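Local coordinates for protein probable zinc protease PqqL (Escherichia coli, PDB 6OFT) that probably acts as a periplasmic zinc metalloprotease of the M16 family, this chain being the first half of the full-length enzyme, at residues T236-H241 against N427-W432; Y260-M265 against Y317-F322; T164-R169 against K312-Y317; L286-L291 against G305-S310. All coordinates share one frame; numbering follows the deposited sequence.

Interaction 1 (T236-H241 against N427-W432); sequences TKAENH and NQDAFW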
# COMPACT_ATOMS: atom_id res chain seq x y z
N THR A 236 -2.02 16.76 -3.32
CA THR A 236 -1.82 16.39 -4.73
C THR A 236 -2.71 17.29 -5.59
O THR A 236 -3.85 17.57 -5.22
CB THR A 236 -2.07 14.89 -4.94
OG1 THR A 236 -1.19 14.13 -4.10
CG2 THR A 236 -1.90 14.47 -6.39
N LYS A 237 -2.17 17.77 -6.71
CA LYS A 237 -2.90 18.65 -7.62
C LYS A 237 -3.25 17.88 -8.88
O LYS A 237 -2.42 17.13 -9.40
CB LYS A 237 -2.05 19.90 -7.94
CG LYS A 237 -2.82 21.02 -8.66
CD LYS A 237 -1.93 22.16 -9.17
CE LYS A 237 -1.26 21.88 -10.50
NZ LYS A 237 -2.22 21.87 -11.64
N ALA A 238 -4.48 18.06 -9.39
CA ALA A 238 -4.92 17.38 -10.61
C ALA A 238 -4.09 17.84 -11.80
O ALA A 238 -3.62 18.98 -11.82
CB ALA A 238 -6.38 17.67 -10.87
N GLU A 239 -3.87 16.94 -12.77
CA GLU A 239 -3.20 17.27 -14.02
C GLU A 239 -4.25 17.01 -15.09
O GLU A 239 -4.44 15.86 -15.51
CB GLU A 239 -1.95 16.43 -14.25
CG GLU A 239 -1.18 16.92 -15.47
CD GLU A 239 0.22 16.37 -15.53
OE1 GLU A 239 0.41 15.35 -16.23
OE2 GLU A 239 1.11 16.94 -14.86
N ASN A 240 -4.99 18.06 -15.47
CA ASN A 240 -6.11 18.04 -16.40
C ASN A 240 -5.67 17.97 -17.87
O ASN A 240 -5.95 18.86 -18.67
CB ASN A 240 -7.05 19.21 -16.12
CG ASN A 240 -7.55 19.14 -14.69
OD1 ASN A 240 -7.80 18.06 -14.15
ND2 ASN A 240 -7.66 20.28 -14.03
N HIS A 241 -4.97 16.87 -18.19
CA HIS A 241 -4.40 16.58 -19.49
C HIS A 241 -4.38 15.08 -19.68
O HIS A 241 -4.04 14.34 -18.75
CB HIS A 241 -2.95 17.10 -19.57
CG HIS A 241 -2.83 18.59 -19.54
ND1 HIS A 241 -2.31 19.26 -18.44
CD2 HIS A 241 -3.20 19.51 -20.47
CE1 HIS A 241 -2.36 20.55 -18.73
NE2 HIS A 241 -2.89 20.75 -19.94
N ASN A 427 -13.30 12.62 -16.08
CA ASN A 427 -12.07 13.02 -15.36
C ASN A 427 -10.93 13.26 -16.37
O ASN A 427 -10.55 12.33 -17.05
CB ASN A 427 -11.78 12.05 -14.22
CG ASN A 427 -10.54 12.31 -13.42
OD1 ASN A 427 -9.76 13.18 -13.73
ND2 ASN A 427 -10.35 11.54 -12.37
N GLN A 428 -10.44 14.47 -16.42
CA GLN A 428 -9.37 14.92 -17.33
C GLN A 428 -7.98 14.41 -16.92
O GLN A 428 -7.04 14.48 -17.71
CB GLN A 428 -9.34 16.45 -17.40
CG GLN A 428 -10.67 17.12 -17.73
CD GLN A 428 -10.53 18.61 -17.56
OE1 GLN A 428 -10.13 19.32 -18.48
NE2 GLN A 428 -10.86 19.11 -16.38
N ASP A 429 -7.83 13.93 -15.67
CA ASP A 429 -6.56 13.43 -15.18
C ASP A 429 -6.44 11.95 -15.50
O ASP A 429 -6.74 11.09 -14.67
CB ASP A 429 -6.34 13.81 -13.70
CG ASP A 429 -4.92 13.64 -13.20
OD1 ASP A 429 -4.57 14.28 -12.18
OD2 ASP A 429 -4.15 12.86 -13.82
N ALA A 430 -6.01 11.71 -16.72
CA ALA A 430 -5.94 10.35 -17.26
C ALA A 430 -4.75 10.08 -18.18
O ALA A 430 -4.21 11.04 -18.68
CB ALA A 430 -7.22 10.00 -17.96
N PHE A 431 -4.41 8.81 -18.36
CA PHE A 431 -3.37 8.42 -19.30
C PHE A 431 -3.59 7.01 -19.85
O PHE A 431 -4.00 6.11 -19.11
CB PHE A 431 -1.94 8.62 -18.74
CG PHE A 431 -1.50 7.71 -17.61
CD1 PHE A 431 -1.63 8.11 -16.28
CD2 PHE A 431 -0.88 6.49 -17.88
CE1 PHE A 431 -1.17 7.29 -15.24
CE2 PHE A 431 -0.44 5.67 -16.84
CZ PHE A 431 -0.57 6.08 -15.53
N TRP A 432 -3.33 6.87 -21.14
CA TRP A 432 -3.36 5.58 -21.86
C TRP A 432 -1.98 4.95 -21.78
O TRP A 432 -1.02 5.66 -21.92
CB TRP A 432 -3.76 5.77 -23.32
CG TRP A 432 -5.22 6.00 -23.50
CD1 TRP A 432 -5.84 7.19 -23.63
CD2 TRP A 432 -6.25 5.00 -23.52
NE1 TRP A 432 -7.18 7.00 -23.74
CE2 TRP A 432 -7.47 5.68 -23.67
CE3 TRP A 432 -6.26 3.61 -23.43
CZ2 TRP A 432 -8.69 5.01 -23.74
CZ3 TRP A 432 -7.46 2.96 -23.50
CH2 TRP A 432 -8.66 3.65 -23.64
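E239 and D429 join two loops that lead into neighbouring parallel strands, 242-248 and 430-436, of the five-stranded sheet in the second half of this chain. Inverse gamma turns centred on N240 and D429 bring the chains together near the start of those strands.

The polar part is a single hydrogen bond across the gap. E239 N gives its hydrogen to D429 OD1 over 2.8 Å, almost straight at 171°, although the donor stands well above the carboxylate plane. D429 reaches it because its CG is anti to the backbone N (chi1 -166°), which swings the carboxylate over to the E239 peptide. D429 N in turn donates to N427 OD1 at 2.8 Å, an Asx turn.

Charge comes from outside the pair: D429 OD2 forms salt bridges with R243 and R262, which would probably keep this buried acid ionised. Replacing D429 by alanine removes the carboxylate and is likely to leave E239 N without its acceptor and both arginines without this counter-charge.

Weaker contacts complete the junction. D429 CA makes a CA-H...O contact of 3.2 Å with E239 O. At the solvent-exposed end, the amides of N240 and Q428 stack with planes only 3° apart. They touch by van der Waals contact without a hydrogen bond between them, N240 CG lying 3.7 Å from Q428 NE2.

Interaction 2 (Y260-M265 against Y317-F322); sequences YYRLPM and YQSLFF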
# COMPACT_ATOMS: atom_id res chain seq x y z
N TYR A 260 -5.67 4.68 -17.20
CA TYR A 260 -5.51 5.07 -15.80
C TYR A 260 -6.18 6.40 -15.55
O TYR A 260 -5.98 7.34 -16.32
CB TYR A 260 -4.02 5.24 -15.48
CG TYR A 260 -3.22 3.96 -15.30
CD1 TYR A 260 -2.79 3.23 -16.40
CD2 TYR A 260 -2.79 3.55 -14.04
CE1 TYR A 260 -2.01 2.08 -16.25
CE2 TYR A 260 -2.03 2.40 -13.87
CZ TYR A 260 -1.67 1.65 -14.98
OH TYR A 260 -0.92 0.50 -14.82
N TYR A 261 -6.94 6.47 -14.49
CA TYR A 261 -7.57 7.72 -14.02
C TYR A 261 -6.91 8.06 -12.67
O TYR A 261 -6.57 7.14 -11.98
CB TYR A 261 -9.08 7.57 -13.87
CG TYR A 261 -9.88 7.51 -15.14
CD1 TYR A 261 -10.16 8.65 -15.86
CD2 TYR A 261 -10.37 6.32 -15.62
CE1 TYR A 261 -10.90 8.62 -17.02
CE2 TYR A 261 -11.12 6.27 -16.78
CZ TYR A 261 -11.37 7.42 -17.49
OH TYR A 261 -12.10 7.40 -18.63
N ARG A 262 -6.71 9.31 -12.34
CA ARG A 262 -6.14 9.70 -11.05
C ARG A 262 -7.20 10.53 -10.34
O ARG A 262 -7.82 11.40 -10.96
CB ARG A 262 -4.82 10.49 -11.20
CG ARG A 262 -3.71 9.77 -11.99
CD ARG A 262 -2.34 10.43 -11.78
NE ARG A 262 -2.42 11.89 -11.79
CZ ARG A 262 -1.71 12.69 -11.01
NH1 ARG A 262 -0.81 12.19 -10.17
NH2 ARG A 262 -1.87 14.01 -11.07
N LEU A 263 -7.43 10.25 -9.07
CA LEU A 263 -8.50 10.95 -8.33
C LEU A 263 -8.22 10.98 -6.82
O LEU A 263 -7.50 10.11 -6.33
CB LEU A 263 -9.87 10.27 -8.61
CG LEU A 263 -10.05 8.80 -8.18
CD1 LEU A 263 -11.49 8.51 -7.86
CD2 LEU A 263 -9.56 7.83 -9.26
N PRO A 264 -8.86 11.91 -6.05
CA PRO A 264 -8.65 11.90 -4.59
C PRO A 264 -9.02 10.58 -3.94
O PRO A 264 -9.90 9.85 -4.42
CB PRO A 264 -9.57 13.03 -4.10
CG PRO A 264 -9.69 13.95 -5.27
CD PRO A 264 -9.74 13.03 -6.46
N MET A 265 -8.31 10.24 -2.86
CA MET A 265 -8.60 9.03 -2.13
C MET A 265 -9.18 9.42 -0.78
O MET A 265 -8.53 10.13 -0.02
CB MET A 265 -7.34 8.18 -1.94
CG MET A 265 -7.61 6.89 -1.19
SD MET A 265 -6.21 5.80 -1.27
CE MET A 265 -6.96 4.38 -2.05
N TYR A 317 -4.39 10.53 -2.46
CA TYR A 317 -4.71 10.23 -3.85
C TYR A 317 -4.57 8.80 -4.29
O TYR A 317 -3.73 8.05 -3.78
CB TYR A 317 -3.83 11.12 -4.77
CG TYR A 317 -4.60 12.14 -5.59
CD1 TYR A 317 -5.19 13.25 -4.99
CD2 TYR A 317 -4.67 12.03 -6.97
CE1 TYR A 317 -5.83 14.22 -5.74
CE2 TYR A 317 -5.32 12.99 -7.74
CZ TYR A 317 -5.91 14.09 -7.12
OH TYR A 317 -6.55 15.04 -7.87
N GLN A 318 -5.36 8.45 -5.30
CA GLN A 318 -5.39 7.12 -5.89
C GLN A 318 -5.48 7.13 -7.41
O GLN A 318 -5.84 8.14 -8.03
CB GLN A 318 -6.59 6.33 -5.33
CG GLN A 318 -7.97 6.82 -5.79
CD GLN A 318 -9.09 6.05 -5.16
OE1 GLN A 318 -9.07 4.83 -5.12
NE2 GLN A 318 -10.11 6.74 -4.66
N SER A 319 -5.20 5.98 -8.00
CA SER A 319 -5.42 5.75 -9.41
C SER A 319 -6.31 4.56 -9.59
O SER A 319 -6.13 3.52 -8.95
CB SER A 319 -4.12 5.55 -10.17
OG SER A 319 -4.41 5.46 -11.56
N LEU A 320 -7.29 4.71 -10.47
CA LEU A 320 -8.18 3.64 -10.88
C LEU A 320 -7.81 3.33 -12.33
O LEU A 320 -7.90 4.21 -13.18
CB LEU A 320 -9.64 4.08 -10.78
CG LEU A 320 -10.48 3.52 -9.65
CD1 LEU A 320 -10.10 4.14 -8.33
CD2 LEU A 320 -11.94 3.81 -9.89
N PHE A 321 -7.35 2.10 -12.59
CA PHE A 321 -7.01 1.71 -13.96
C PHE A 321 -7.84 0.53 -14.49
O PHE A 321 -8.28 -0.32 -13.72
CB PHE A 321 -5.51 1.44 -14.14
CG PHE A 321 -4.92 0.28 -13.38
CD1 PHE A 321 -4.85 -0.98 -13.95
CD2 PHE A 321 -4.37 0.47 -12.11
CE1 PHE A 321 -4.30 -2.06 -13.25
CE2 PHE A 321 -3.79 -0.60 -11.42
CZ PHE A 321 -3.74 -1.85 -12.00
N PHE A 322 -7.99 0.47 -15.82
CA PHE A 322 -8.72 -0.60 -16.51
C PHE A 322 -7.77 -1.18 -17.54
O PHE A 322 -7.35 -0.48 -18.45
CB PHE A 322 -10.01 -0.06 -17.14
CG PHE A 322 -10.92 0.62 -16.15
CD1 PHE A 322 -10.85 1.99 -15.92
CD2 PHE A 322 -11.85 -0.12 -15.42
CE1 PHE A 322 -11.67 2.61 -14.97
CE2 PHE A 322 -12.68 0.50 -14.48
CZ PHE A 322 -12.59 1.86 -14.26
O HOH W 1 -6.66 14.33 -10.44
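Y260 and F321 sit side by side on one face of an antiparallel strand pair, 256-264 with 317-326, at the heart of the five-stranded sheet. Their ring planes lie 28° apart and are slid past each other, so it is F321 CB that covers the Y260 face, a CH-pi contact 3.5 Å from the ring centroid. F321 reaches this place with CG wedged between its backbone N and carbonyl carbon (chi1 65°). At the edge of the Y260 ring lies S319 OG, which donates to Y261 O at 2.8 Å; L320 N reaches the same oxygen from the opposite face of the carbonyl, so two donors grip it.

L263, Q318 and L320 lie together on the other face, which Y261 shares, L263 CD2 meeting L320 CD1 at 3.8 Å. Helix 271-296 packs W280 on all three.

Y317 lays its ring flat over the L263-P264 peptide, L263 C lying 3.6 Å above the ring plane, and its OH donates to a water that in turn bonds R262 O. A serine in place of Y317 would probably uncover that peptide and cost the water this partner. At the P264 end of the pair, Q318 holds its amide nearly in plane with P264 O, NE2 donating to it over 3.1 Å at 168°.

Interaction 3 (T164-R169 against K312-Y317); sequences TRNLDR and KIAPDY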
# COMPACT_ATOMS: atom_id res chain seq x y z
N THR A 164 2.73 15.10 -7.17
CA THR A 164 2.78 14.52 -5.83
C THR A 164 4.15 14.83 -5.23
O THR A 164 5.12 14.96 -5.98
CB THR A 164 2.57 12.99 -5.85
OG1 THR A 164 3.67 12.38 -6.51
CG2 THR A 164 1.28 12.56 -6.51
N ARG A 165 4.27 14.86 -3.89
CA ARG A 165 5.58 15.01 -3.24
C ARG A 165 6.37 13.67 -3.44
O ARG A 165 7.59 13.69 -3.54
CB ARG A 165 5.39 15.37 -1.75
CG ARG A 165 6.64 15.30 -0.88
CD ARG A 165 7.66 16.38 -1.14
NE ARG A 165 8.57 16.45 -0.01
CZ ARG A 165 9.38 17.47 0.25
NH1 ARG A 165 9.42 18.53 -0.56
NH2 ARG A 165 10.14 17.46 1.34
N ASN A 166 5.62 12.54 -3.54
CA ASN A 166 6.10 11.17 -3.79
C ASN A 166 6.99 11.10 -5.03
O ASN A 166 7.94 10.31 -5.05
CB ASN A 166 4.90 10.21 -3.97
CG ASN A 166 3.99 10.19 -2.76
OD1 ASN A 166 3.33 11.17 -2.45
ND2 ASN A 166 3.96 9.07 -2.05
N LEU A 167 6.68 11.91 -6.07
CA LEU A 167 7.46 11.95 -7.31
C LEU A 167 8.94 12.30 -7.01
O LEU A 167 9.84 11.67 -7.54
CB LEU A 167 6.83 12.95 -8.32
CG LEU A 167 7.56 13.19 -9.67
CD1 LEU A 167 7.44 11.96 -10.60
CD2 LEU A 167 7.02 14.44 -10.37
N ASP A 168 9.17 13.27 -6.14
CA ASP A 168 10.50 13.75 -5.78
C ASP A 168 11.15 13.04 -4.57
O ASP A 168 12.24 13.45 -4.14
CB ASP A 168 10.39 15.26 -5.50
CG ASP A 168 9.93 16.05 -6.71
OD1 ASP A 168 10.67 16.09 -7.71
OD2 ASP A 168 8.81 16.61 -6.67
N ARG A 169 10.47 12.03 -3.99
CA ARG A 169 10.91 11.38 -2.76
C ARG A 169 10.88 9.84 -2.77
O ARG A 169 10.42 9.24 -1.80
CB ARG A 169 10.11 11.92 -1.56
CG ARG A 169 10.37 13.41 -1.21
CD ARG A 169 11.83 13.65 -0.84
NE ARG A 169 12.10 15.03 -0.44
CZ ARG A 169 12.42 16.01 -1.29
NH1 ARG A 169 12.47 15.78 -2.59
NH2 ARG A 169 12.69 17.22 -0.83
N LYS A 312 -3.13 3.21 -4.30
CA LYS A 312 -2.75 4.43 -3.59
C LYS A 312 -1.52 5.01 -4.31
O LYS A 312 -0.59 4.26 -4.61
CB LYS A 312 -2.40 4.10 -2.12
CG LYS A 312 -1.87 5.28 -1.31
CD LYS A 312 -1.38 4.82 0.06
CE LYS A 312 -0.48 5.84 0.72
NZ LYS A 312 -0.12 5.42 2.09
N ILE A 313 -1.54 6.33 -4.62
CA ILE A 313 -0.41 6.96 -5.31
C ILE A 313 0.27 8.03 -4.44
O ILE A 313 1.41 8.39 -4.70
CB ILE A 313 -0.78 7.48 -6.74
CG1 ILE A 313 -1.78 8.66 -6.69
CG2 ILE A 313 -1.28 6.32 -7.65
CD1 ILE A 313 -1.97 9.42 -8.03
N ALA A 314 -0.45 8.54 -3.43
CA ALA A 314 0.00 9.56 -2.49
C ALA A 314 -0.89 9.45 -1.22
O ALA A 314 -1.91 8.75 -1.30
CB ALA A 314 -0.14 10.94 -3.13
N PRO A 315 -0.58 10.09 -0.05
CA PRO A 315 -1.49 9.95 1.12
C PRO A 315 -2.95 10.37 0.87
O PRO A 315 -3.85 9.84 1.51
CB PRO A 315 -0.83 10.84 2.20
CG PRO A 315 0.62 10.94 1.78
CD PRO A 315 0.58 10.95 0.27
N ASP A 316 -3.20 11.31 -0.07
CA ASP A 316 -4.54 11.84 -0.37
C ASP A 316 -5.10 11.41 -1.73
O ASP A 316 -6.12 11.95 -2.15
CB ASP A 316 -4.46 13.37 -0.34
CG ASP A 316 -3.54 14.01 -1.38
OD1 ASP A 316 -2.73 13.27 -1.98
OD2 ASP A 316 -3.64 15.23 -1.59
N TYR A 317 -4.39 10.53 -2.46
CA TYR A 317 -4.71 10.23 -3.85
C TYR A 317 -4.57 8.80 -4.29
O TYR A 317 -3.73 8.05 -3.78
CB TYR A 317 -3.83 11.12 -4.77
CG TYR A 317 -4.60 12.14 -5.59
CD1 TYR A 317 -5.19 13.25 -4.99
CD2 TYR A 317 -4.67 12.03 -6.97
CE1 TYR A 317 -5.83 14.22 -5.74
CE2 TYR A 317 -5.32 12.99 -7.74
CZ TYR A 317 -5.91 14.09 -7.12
OH TYR A 317 -6.55 15.04 -7.87
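A314, in the tight beta-hairpin turn between strands 303-314 and 317-326, meets T164 and N166 of the loop that follows helix 148-160. The hairpin closes through a type I turn from A314 to Y317, with a classic beta bulge in which I313 and A314 both face Y317. The loop is part of the M16 peptidase region and the hairpin of the M16 inactive-domain region, so the contact joins these two parts of the chain.

The A314 methyl is met by two side chains. T164 brings CG2 to 4.0 Å from A314 CB, and N166 brings OD1 to 3.5 Å from the same carbon. T164 can offer its methyl because chi1 of 66° turns OG1 back into its own loop, where it takes the L167 N-H at 3.1 Å in an ST motif and also bonds L161 O. The N166 amide lies beside the strand end: its CG is 3.7 Å from I313 O, and OD1 also approaches P315 CD at 3.9 Å. Around this patch T236 packs on A314 and Y93 is touched by N166, while K312 forms a salt bridge with D94.

No hydrogen bond or salt bridge spans the two segments, the loop carrying its own ST motif and the hairpin its type I turn and bulge. The contact is a small one of van der Waals touches, and probably depends on how closely the surfaces meet rather than on any polar bond.

Interaction 4 (L286-L291 against G305-S310); sequences LFNQRL and GGTARS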
# COMPACT_ATOMS: atom_id res chain seq x y z
N LEU A 286 -17.30 -4.90 -10.68
CA LEU A 286 -18.29 -5.11 -11.74
C LEU A 286 -17.61 -5.19 -13.11
O LEU A 286 -17.97 -6.06 -13.91
CB LEU A 286 -19.37 -4.03 -11.69
CG LEU A 286 -20.43 -4.16 -10.59
CD1 LEU A 286 -21.07 -2.83 -10.30
CD2 LEU A 286 -21.50 -5.18 -10.96
N PHE A 287 -16.60 -4.33 -13.36
CA PHE A 287 -15.81 -4.34 -14.59
C PHE A 287 -15.14 -5.72 -14.73
O PHE A 287 -15.25 -6.35 -15.78
CB PHE A 287 -14.74 -3.23 -14.57
CG PHE A 287 -13.91 -3.17 -15.83
CD1 PHE A 287 -12.78 -3.98 -15.98
CD2 PHE A 287 -14.26 -2.31 -16.86
CE1 PHE A 287 -12.01 -3.91 -17.14
CE2 PHE A 287 -13.49 -2.25 -18.03
CZ PHE A 287 -12.37 -3.05 -18.16
N ASN A 288 -14.44 -6.17 -13.66
CA ASN A 288 -13.74 -7.46 -13.56
C ASN A 288 -14.67 -8.62 -13.84
O ASN A 288 -14.32 -9.50 -14.61
CB ASN A 288 -13.08 -7.61 -12.17
CG ASN A 288 -11.90 -6.70 -11.99
OD1 ASN A 288 -11.39 -6.16 -12.97
ND2 ASN A 288 -11.42 -6.51 -10.76
N GLN A 289 -15.85 -8.60 -13.19
CA GLN A 289 -16.92 -9.59 -13.32
C GLN A 289 -17.35 -9.70 -14.79
O GLN A 289 -17.23 -10.79 -15.35
CB GLN A 289 -18.11 -9.21 -12.39
CG GLN A 289 -19.34 -10.13 -12.48
CD GLN A 289 -20.32 -9.89 -11.36
OE1 GLN A 289 -21.34 -9.21 -11.52
NE2 GLN A 289 -20.05 -10.47 -10.19
N ARG A 290 -17.73 -8.58 -15.43
CA ARG A 290 -18.15 -8.58 -16.83
C ARG A 290 -17.09 -9.12 -17.77
O ARG A 290 -17.40 -10.00 -18.57
CB ARG A 290 -18.65 -7.21 -17.30
CG ARG A 290 -19.64 -7.37 -18.44
CD ARG A 290 -20.21 -6.07 -18.91
NE ARG A 290 -21.32 -5.63 -18.08
CZ ARG A 290 -21.95 -4.47 -18.26
NH1 ARG A 290 -21.59 -3.66 -19.24
NH2 ARG A 290 -22.94 -4.13 -17.45
N LEU A 291 -15.82 -8.66 -17.65
CA LEU A 291 -14.72 -9.15 -18.49
C LEU A 291 -14.51 -10.67 -18.34
O LEU A 291 -14.35 -11.36 -19.35
CB LEU A 291 -13.42 -8.38 -18.21
CG LEU A 291 -12.25 -8.66 -19.17
CD1 LEU A 291 -12.56 -8.22 -20.60
CD2 LEU A 291 -10.99 -7.98 -18.69
N GLY A 305 -6.61 -11.93 -20.90
CA GLY A 305 -7.27 -11.57 -19.66
C GLY A 305 -7.33 -10.07 -19.47
O GLY A 305 -7.29 -9.31 -20.44
N GLY A 306 -7.41 -9.65 -18.21
CA GLY A 306 -7.46 -8.24 -17.85
C GLY A 306 -8.02 -8.01 -16.47
O GLY A 306 -8.58 -8.93 -15.86
N THR A 307 -7.87 -6.76 -15.97
CA THR A 307 -8.33 -6.36 -14.64
C THR A 307 -8.60 -4.86 -14.51
O THR A 307 -8.15 -4.06 -15.32
CB THR A 307 -7.34 -6.86 -13.54
OG1 THR A 307 -7.96 -6.77 -12.26
CG2 THR A 307 -6.01 -6.08 -13.53
N ALA A 308 -9.33 -4.50 -13.47
CA ALA A 308 -9.59 -3.13 -13.04
C ALA A 308 -9.10 -3.13 -11.60
O ALA A 308 -9.28 -4.13 -10.88
CB ALA A 308 -11.07 -2.81 -13.11
N ARG A 309 -8.43 -2.06 -11.19
CA ARG A 309 -7.88 -1.96 -9.85
C ARG A 309 -7.71 -0.52 -9.44
O ARG A 309 -7.54 0.37 -10.28
CB ARG A 309 -6.50 -2.64 -9.81
CG ARG A 309 -6.34 -3.65 -8.69
CD ARG A 309 -4.88 -3.99 -8.42
NE ARG A 309 -4.25 -4.69 -9.54
CZ ARG A 309 -2.98 -4.56 -9.89
NH1 ARG A 309 -2.18 -3.73 -9.21
NH2 ARG A 309 -2.49 -5.23 -10.92
N SER A 310 -7.72 -0.31 -8.12
CA SER A 310 -7.43 0.97 -7.50
C SER A 310 -6.09 0.81 -6.78
O SER A 310 -5.81 -0.24 -6.21
CB SER A 310 -8.53 1.39 -6.53
OG SER A 310 -8.68 0.47 -5.46
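N288, on helix 271-296, uses its side-chain amide to bond both backbone groups of A308 in the outermost strand of the sheet, 303-314. Its OD1 takes the A308 N-H at 2.7 Å, in the carbonyl plane and on a lone pair, though the angle at hydrogen is a bent 135°. Its ND2 returns a bond to A308 O over 3.2 Å, straighter at 158° and with the acceptor close to the amide plane. Thus one amide satisfies the N-H and the C=O of a single residue, much as a further strand would, and the pair of bonds fixes its flip. CG anti to the carbonyl carbon brings the amide alongside T307, whose OG1 gives a weak bond to A308 O.

Apolar contacts flank the amide. F287 CD1 rests 3.5 Å from A308 CB, and L291 CD2 comes to 3.6 Å from G306 CA, where a beta carbon would clash with that methyl.

Helix and strand run antiparallel, at 173°. G305, T307 and R309 bond through their backbones to strand 317-326, F287 meets the F322 ring from that strand, and helix 331-348 packs against F287 and L291 through E341.

From the N terminus, the loop at 164-169 opens the first closure, which interaction 3 completes at the hairpin 312-317. Before that, 236-241 begins a longer excursion closed at 427-432 by interaction 1, so interactions 1 and 3 cross. Interaction 2, from 260-265 to 317-322, is nested within interaction 1 and crosses interaction 3, sharing Y317 with it. Interaction 4 closes the shortest loop and nests inside the other three. Interactions 1 and 2 also meet where N427 ND2 probably bonds R262 O; T236 bonds D316 between interactions 1 and 3. Together they tie helix 271-296 and the loop of the M16 peptidase region to one five-stranded sheet.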